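Local coordinates for TNF receptor-associated factor 5 (Mus musculus, PDB 4GJH), which probably serves as a trimeric adaptor that links TNF-receptor family members to downstream immune signalling through its TRAF domain, at residues 53-64 and 168-177. Numbering follows the deposited sequence.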
ATOM      1  N   PHE C  53      -1.571  11.927   2.061  1.00 33.44           N
ATOM      2  CA  PHE C  53      -0.679  10.979   2.735  1.00 30.65           C
ATOM      3  C   PHE C  53      -1.000  10.879   4.221  1.00 35.05           C
ATOM      4  O   PHE C  53      -1.829  11.623   4.727  1.00 35.09           O
ATOM      5  CB  PHE C  53       0.780  11.325   2.530  1.00 36.28           C
ATOM      6  CG  PHE C  53       1.195  12.611   3.180  1.00 35.04           C
ATOM      7  CD1 PHE C  53       2.096  12.612   4.246  1.00 33.97           C
ATOM      8  CD2 PHE C  53       0.708  13.819   2.718  1.00 34.77           C
ATOM      9  CE1 PHE C  53       2.500  13.801   4.844  1.00 39.22           C
ATOM     10  CE2 PHE C  53       1.097  15.023   3.314  1.00 40.69           C
ATOM     11  CZ  PHE C  53       2.000  15.013   4.379  1.00 38.59           C
ATOM     12  N   TYR C  54      -0.350   9.943   4.912  1.00 40.36           N
ATOM     13  CA  TYR C  54      -0.754   9.578   6.267  1.00 34.08           C
ATOM     14  C   TYR C  54       0.405   9.414   7.206  1.00 38.76           C
ATOM     15  O   TYR C  54       1.506   9.070   6.782  1.00 39.03           O
ATOM     16  CB  TYR C  54      -1.491   8.259   6.227  1.00 31.57           C
ATOM     17  CG  TYR C  54      -2.677   8.268   5.324  1.00 32.24           C
ATOM     18  CD1 TYR C  54      -3.951   8.402   5.838  1.00 30.77           C
ATOM     19  CD2 TYR C  54      -2.530   8.162   3.957  1.00 30.09           C
ATOM     20  CE1 TYR C  54      -5.050   8.411   5.022  1.00 24.26           C
ATOM     21  CE2 TYR C  54      -3.629   8.173   3.131  1.00 38.21           C
ATOM     22  CZ  TYR C  54      -4.902   8.291   3.673  1.00 32.03           C
ATOM     23  OH  TYR C  54      -6.035   8.286   2.860  1.00 37.27           O
ATOM     24  N   THR C  55       0.144   9.626   8.494  1.00 36.42           N
ATOM     25  CA  THR C  55       1.163   9.408   9.518  1.00 40.36           C
ATOM     26  C   THR C  55       1.347   7.906   9.782  1.00 42.08           C
ATOM     27  O   THR C  55       2.413   7.464  10.208  1.00 37.85           O
ATOM     28  CB  THR C  55       0.823  10.136  10.843  1.00 35.13           C
ATOM     29  OG1 THR C  55      -0.463   9.713  11.317  1.00 45.73           O
ATOM     30  CG2 THR C  55       0.803  11.607  10.636  1.00 31.76           C
ATOM     31  N   SER C  56       0.290   7.137   9.528  1.00 38.69           N
ATOM     32  CA  SER C  56       0.302   5.693   9.690  1.00 34.29           C
ATOM     33  C   SER C  56      -0.952   5.196   9.024  1.00 37.23           C
ATOM     34  O   SER C  56      -1.836   5.992   8.728  1.00 35.34           O
ATOM     35  CB  SER C  56       0.335   5.284  11.166  1.00 37.13           C
ATOM     36  OG  SER C  56      -0.864   5.606  11.843  1.00 48.88           O
ATOM     37  N   ARG C  57      -1.033   3.890   8.772  1.00 48.62           N
ATOM     38  CA  ARG C  57      -2.144   3.358   7.982  1.00 45.21           C
ATOM     39  C   ARG C  57      -3.465   3.841   8.558  1.00 44.07           C
ATOM     40  O   ARG C  57      -4.369   4.213   7.807  1.00 50.11           O
ATOM     41  CB  ARG C  57      -2.114   1.831   7.903  1.00 44.38           C
ATOM     42  CG  ARG C  57      -3.282   1.213   7.103  1.00 51.66           C
ATOM     43  CD  ARG C  57      -3.004   1.100   5.595  1.00 47.42           C
ATOM     44  NE  ARG C  57      -1.641   0.622   5.346  1.00 55.37           N
ATOM     45  CZ  ARG C  57      -1.131   0.393   4.139  1.00 64.50           C
ATOM     46  NH1 ARG C  57      -1.879   0.586   3.046  1.00 57.58           N
ATOM     47  NH2 ARG C  57       0.127  -0.029   4.021  1.00 52.58           N
ATOM     48  N   CYS C  58      -3.568   3.857   9.888  1.00 39.39           N
ATOM     49  CA  CYS C  58      -4.774   4.350  10.553  1.00 39.37           C
ATOM     50  C   CYS C  58      -4.575   5.675  11.314  1.00 44.21           C
ATOM     51  O   CYS C  58      -5.271   5.936  12.298  1.00 39.46           O
ATOM     52  CB  CYS C  58      -5.312   3.302  11.525  1.00 42.39           C
ATOM     53  SG  CYS C  58      -5.684   1.707  10.812  1.00 64.02           S
ATOM     54  N   GLY C  59      -3.636   6.509  10.870  1.00 37.01           N
ATOM     55  CA  GLY C  59      -3.425   7.807  11.494  1.00 33.96           C
ATOM     56  C   GLY C  59      -4.115   9.003  10.816  1.00 42.56           C
ATOM     57  O   GLY C  59      -5.180   8.890  10.188  1.00 35.39           O
ATOM     58  N   TYR C  60      -3.493  10.166  10.953  1.00 28.13           N
ATOM     59  CA  TYR C  60      -3.990  11.378  10.342  1.00 30.98           C
ATOM     60  C   TYR C  60      -3.879  11.347   8.824  1.00 37.14           C
ATOM     61  O   TYR C  60      -2.835  10.970   8.266  1.00 34.14           O
ATOM     62  CB  TYR C  60      -3.178  12.567  10.822  1.00 35.64           C
ATOM     63  CG  TYR C  60      -3.116  12.799  12.316  1.00 35.69           C
ATOM     64  CD1 TYR C  60      -4.127  13.482  12.971  1.00 34.97           C
ATOM     65  CD2 TYR C  60      -2.017  12.399  13.052  1.00 32.99           C
ATOM     66  CE1 TYR C  60      -4.062  13.736  14.318  1.00 37.09           C
ATOM     67  CE2 TYR C  60      -1.943  12.637  14.398  1.00 31.28           C
ATOM     68  CZ  TYR C  60      -2.974  13.311  15.036  1.00 41.83           C
ATOM     69  OH  TYR C  60      -2.921  13.566  16.401  1.00 36.80           O
ATOM     70  N   ARG C  61      -4.951  11.776   8.161  1.00 35.52           N
ATOM     71  CA  ARG C  61      -4.925  12.004   6.721  1.00 35.59           C
ATOM     72  C   ARG C  61      -4.467  13.440   6.487  1.00 34.59           C
ATOM     73  O   ARG C  61      -4.916  14.349   7.160  1.00 37.89           O
ATOM     74  CB  ARG C  61      -6.299  11.750   6.091  1.00 28.43           C
ATOM     75  CG  ARG C  61      -6.228  11.465   4.591  1.00 39.98           C
ATOM     76  CD  ARG C  61      -7.489  10.794   4.057  1.00 23.85           C
ATOM     77  NE  ARG C  61      -8.551  11.772   4.002  1.00 48.60           N
ATOM     78  CZ  ARG C  61      -8.990  12.346   2.887  1.00 49.09           C
ATOM     79  NH1 ARG C  61      -8.475  12.003   1.702  1.00 34.76           N
ATOM     80  NH2 ARG C  61      -9.958  13.254   2.965  1.00 50.02           N
ATOM     81  N   LEU C  62      -3.559  13.635   5.541  1.00 32.76           N
ATOM     82  CA  LEU C  62      -2.917  14.933   5.331  1.00 30.75           C
ATOM     83  C   LEU C  62      -2.680  15.164   3.858  1.00 40.58           C
ATOM     84  O   LEU C  62      -2.825  14.242   3.039  1.00 40.06           O
ATOM     85  CB  LEU C  62      -1.548  14.963   6.009  1.00 23.02           C
ATOM     86  CG  LEU C  62      -1.558  14.619   7.496  1.00 35.19           C
ATOM     87  CD1 LEU C  62      -0.149  14.305   7.973  1.00 26.49           C
ATOM     88  CD2 LEU C  62      -2.195  15.746   8.328  1.00 31.13           C
ATOM     89  N   CYS C  63      -2.297  16.389   3.518  1.00 35.22           N
ATOM     90  CA  CYS C  63      -1.828  16.674   2.165  1.00 36.00           C
ATOM     91  C   CYS C  63      -1.219  18.044   2.095  1.00 41.74           C
ATOM     92  O   CYS C  63      -1.301  18.828   3.046  1.00 43.64           O
ATOM     93  CB  CYS C  63      -2.952  16.588   1.133  1.00 39.71           C
ATOM     94  SG  CYS C  63      -4.088  17.976   1.184  1.00 37.62           S
ATOM     95  N   ALA C  64      -0.622  18.337   0.949  1.00 33.08           N
ATOM     96  CA  ALA C  64       0.048  19.604   0.768  1.00 32.08           C
ATOM     97  C   ALA C  64      -0.658  20.413  -0.305  1.00 38.80           C
ATOM     98  O   ALA C  64      -1.373  19.868  -1.148  1.00 45.98           O
ATOM     99  CB  ALA C  64       1.503  19.374   0.405  1.00 39.62           C
ATOM    100  N   VAL C 168       7.109  17.038   2.213  1.00 38.60           N
ATOM    101  CA  VAL C 168       6.631  17.315   3.554  1.00 33.16           C
ATOM    102  C   VAL C 168       7.013  16.154   4.447  1.00 40.46           C
ATOM    103  O   VAL C 168       6.906  14.994   4.049  1.00 45.72           O
ATOM    104  CB  VAL C 168       5.113  17.470   3.588  1.00 41.94           C
ATOM    105  CG1 VAL C 168       4.642  17.719   5.008  1.00 34.51           C
ATOM    106  CG2 VAL C 168       4.667  18.617   2.655  1.00 38.10           C
ATOM    107  N   ALA C 169       7.471  16.455   5.653  1.00 42.88           N
ATOM    108  CA  ALA C 169       7.809  15.401   6.602  1.00 36.81           C
ATOM    109  C   ALA C 169       7.265  15.739   7.972  1.00 40.38           C
ATOM    110  O   ALA C 169       7.587  16.784   8.549  1.00 52.02           O
ATOM    111  CB  ALA C 169       9.299  15.199   6.670  1.00 32.45           C
ATOM    112  N   VAL C 170       6.439  14.846   8.490  1.00 34.80           N
ATOM    113  CA  VAL C 170       5.833  15.031   9.795  1.00 38.45           C
ATOM    114  C   VAL C 170       6.634  14.247  10.818  1.00 38.72           C
ATOM    115  O   VAL C 170       6.935  13.078  10.599  1.00 51.21           O
ATOM    116  CB  VAL C 170       4.361  14.551   9.784  1.00 31.12           C
ATOM    117  CG1 VAL C 170       3.793  14.492  11.177  1.00 26.74           C
ATOM    118  CG2 VAL C 170       3.523  15.465   8.910  1.00 33.66           C
ATOM    119  N   ASP C 171       6.983  14.880  11.934  1.00 39.37           N
ATOM    120  CA  ASP C 171       7.660  14.160  13.001  1.00 46.79           C
ATOM    121  C   ASP C 171       6.695  13.261  13.768  1.00 48.71           C
ATOM    122  O   ASP C 171       5.707  13.749  14.334  1.00 40.22           O
ATOM    123  CB  ASP C 171       8.351  15.117  13.969  1.00 48.40           C
ATOM    124  CG  ASP C 171       9.142  14.378  15.034  1.00 59.71           C
ATOM    125  OD1 ASP C 171      10.267  13.934  14.716  1.00 73.37           O
ATOM    126  OD2 ASP C 171       8.632  14.224  16.168  1.00 53.32           O
ATOM    127  N   LEU C 172       6.998  11.959  13.797  1.00 43.90           N
ATOM    128  CA  LEU C 172       6.110  10.971  14.428  1.00 50.05           C
ATOM    129  C   LEU C 172       6.348  10.753  15.929  1.00 53.36           C
ATOM    130  O   LEU C 172       5.658   9.949  16.573  1.00 49.80           O
ATOM    131  CB  LEU C 172       6.189   9.632  13.698  1.00 36.37           C
ATOM    132  CG  LEU C 172       5.844   9.794  12.220  1.00 45.11           C
ATOM    133  CD1 LEU C 172       5.885   8.502  11.436  1.00 23.08           C
ATOM    134  CD2 LEU C 172       4.560  10.582  11.993  1.00 43.93           C
ATOM    135  N   THR C 173       7.324  11.467  16.477  1.00 52.81           N
ATOM    136  CA  THR C 173       7.636  11.374  17.894  1.00 53.13           C
ATOM    137  C   THR C 173       6.391  11.436  18.757  1.00 51.23           C
ATOM    138  O   THR C 173       5.581  12.351  18.624  1.00 44.80           O
ATOM    139  CB  THR C 173       8.551  12.515  18.319  1.00 57.57           C
ATOM    140  OG1 THR C 173       9.889  12.226  17.892  1.00 65.21           O
ATOM    141  CG2 THR C 173       8.516  12.688  19.827  1.00 49.85           C
ATOM    142  N   ASP C 174       6.256  10.462  19.652  1.00 58.27           N
ATOM    143  CA  ASP C 174       5.125  10.408  20.577  1.00 59.96           C
ATOM    144  C   ASP C 174       3.802  10.159  19.875  1.00 56.88           C
ATOM    145  O   ASP C 174       2.768  10.666  20.292  1.00 55.85           O
ATOM    146  CB  ASP C 174       5.044  11.680  21.428  1.00 49.42           C
ATOM    147  CG  ASP C 174       6.144  11.752  22.470  1.00 64.31           C
ATOM    148  OD1 ASP C 174       6.729  10.696  22.799  1.00 83.32           O
ATOM    149  OD2 ASP C 174       6.426  12.858  22.966  1.00 59.60           O
ATOM    150  N   LEU C 175       3.845   9.362  18.814  1.00 63.57           N
ATOM    151  CA  LEU C 175       2.637   8.976  18.096  1.00 71.03           C
ATOM    152  C   LEU C 175       2.517   7.464  17.988  1.00 84.05           C
ATOM    153  O   LEU C 175       3.074   6.857  17.059  1.00 82.27           O
ATOM    154  CB  LEU C 175       2.642   9.577  16.689  1.00 60.72           C
ATOM    155  CG  LEU C 175       1.597  10.643  16.363  1.00 49.09           C
ATOM    156  CD1 LEU C 175       1.628  10.964  14.879  1.00 56.76           C
ATOM    157  CD2 LEU C 175       0.218  10.194  16.767  1.00 41.03           C
ATOM    158  N   GLU C 176       1.793   6.844  18.918  1.00 79.58           N
ATOM    159  CA  GLU C 176       1.612   5.401  18.813  1.00 91.78           C
ATOM    160  C   GLU C 176       0.914   5.090  17.501  1.00 79.82           C
ATOM    161  O   GLU C 176       0.095   5.872  17.029  1.00 78.46           O
ATOM    162  CB  GLU C 176       0.809   4.825  19.972  1.00 91.75           C
ATOM    163  CG  GLU C 176       0.678   3.303  19.872  1.00102.56           C
ATOM    164  CD  GLU C 176      -0.465   2.749  20.701  1.00113.10           C
ATOM    165  OE1 GLU C 176      -0.429   2.888  21.946  1.00 90.12           O
ATOM    166  OE2 GLU C 176      -1.404   2.174  20.104  1.00111.28           O
ATOM    167  N   ASP C 177       1.240   3.943  16.925  1.00 84.93           N
ATOM    168  CA  ASP C 177       0.712   3.546  15.625  1.00 78.17           C
ATOM    169  C   ASP C 177      -0.755   3.093  15.695  1.00 78.12           C
ATOM    170  O   ASP C 177      -1.345   2.968  16.777  1.00 63.42           O
ATOM    171  CB  ASP C 177       1.597   2.439  15.049  1.00 72.03           C
ATOM    172  CG  ASP C 177       1.346   2.191  13.580  1.00 84.15           C
ATOM    173  OD1 ASP C 177       0.175   1.957  13.208  1.00 98.27           O
ATOM    174  OD2 ASP C 177       2.327   2.228  12.800  1.00 65.54           O
TER
HETATM  175  O   HOH W   1      -2.323   3.195  12.418  1.00 51.71           O
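The hairpin 53-64, in which F53 and L62 exchange backbone hydrogen bonds and S56-G59 form a type I turn, faces segment 168-177, which leaves strand 164-170 and folds through a type II turn at L172-L175; their CA atoms come nearest, 6.3 Å apart, at S56 and D177. Between the sheets of the sandwich, F53 directs CZ at V168 CG1, 3.8 Å away, the two side chains crossing at about a right angle. The other branch of V168, CG2, meets A64 CB, while V170 divides its methyls between L62 CD1 (through CG2) and T55 CG2 (through CG1). L62 CB from the neighbouring strand lies over one face of the F53 ring, offset toward its rim.

At the turn, T55 has two roles. Its OG1, turned toward Y60 N by a chi1 of 57°, accepts a bent hydrogen bond from that N (3.1 Å, 140°), which leaves CB and CG2 to pack on L172 CD2, with CB lying 3.9 Å from it. L175 CD1 comes in at the rim of the Y60 ring, close to the ring plane, 4.0 Å from CE2; the Y60 hydroxyl is hydrogen-bonded to the backbone carbonyl of Q95. Farther out, a water bridges S56 OG, C58 N and D177 OD1, donating to the carboxylate at 2.9 Å and accepting from C58 N. D177 is poorly ordered, and its long ion pair with K25 of a second subunit is weak.

The direct contact is thus almost wholly apolar: methyl groups pack against one another, against F53 CZ and against the edge of the Y60 ring at one end of the TRAF-domain beta-sandwich, and polar linkage appears at the solvent side, where a single water probably joins the poorly ordered C-terminal D177 to the turn.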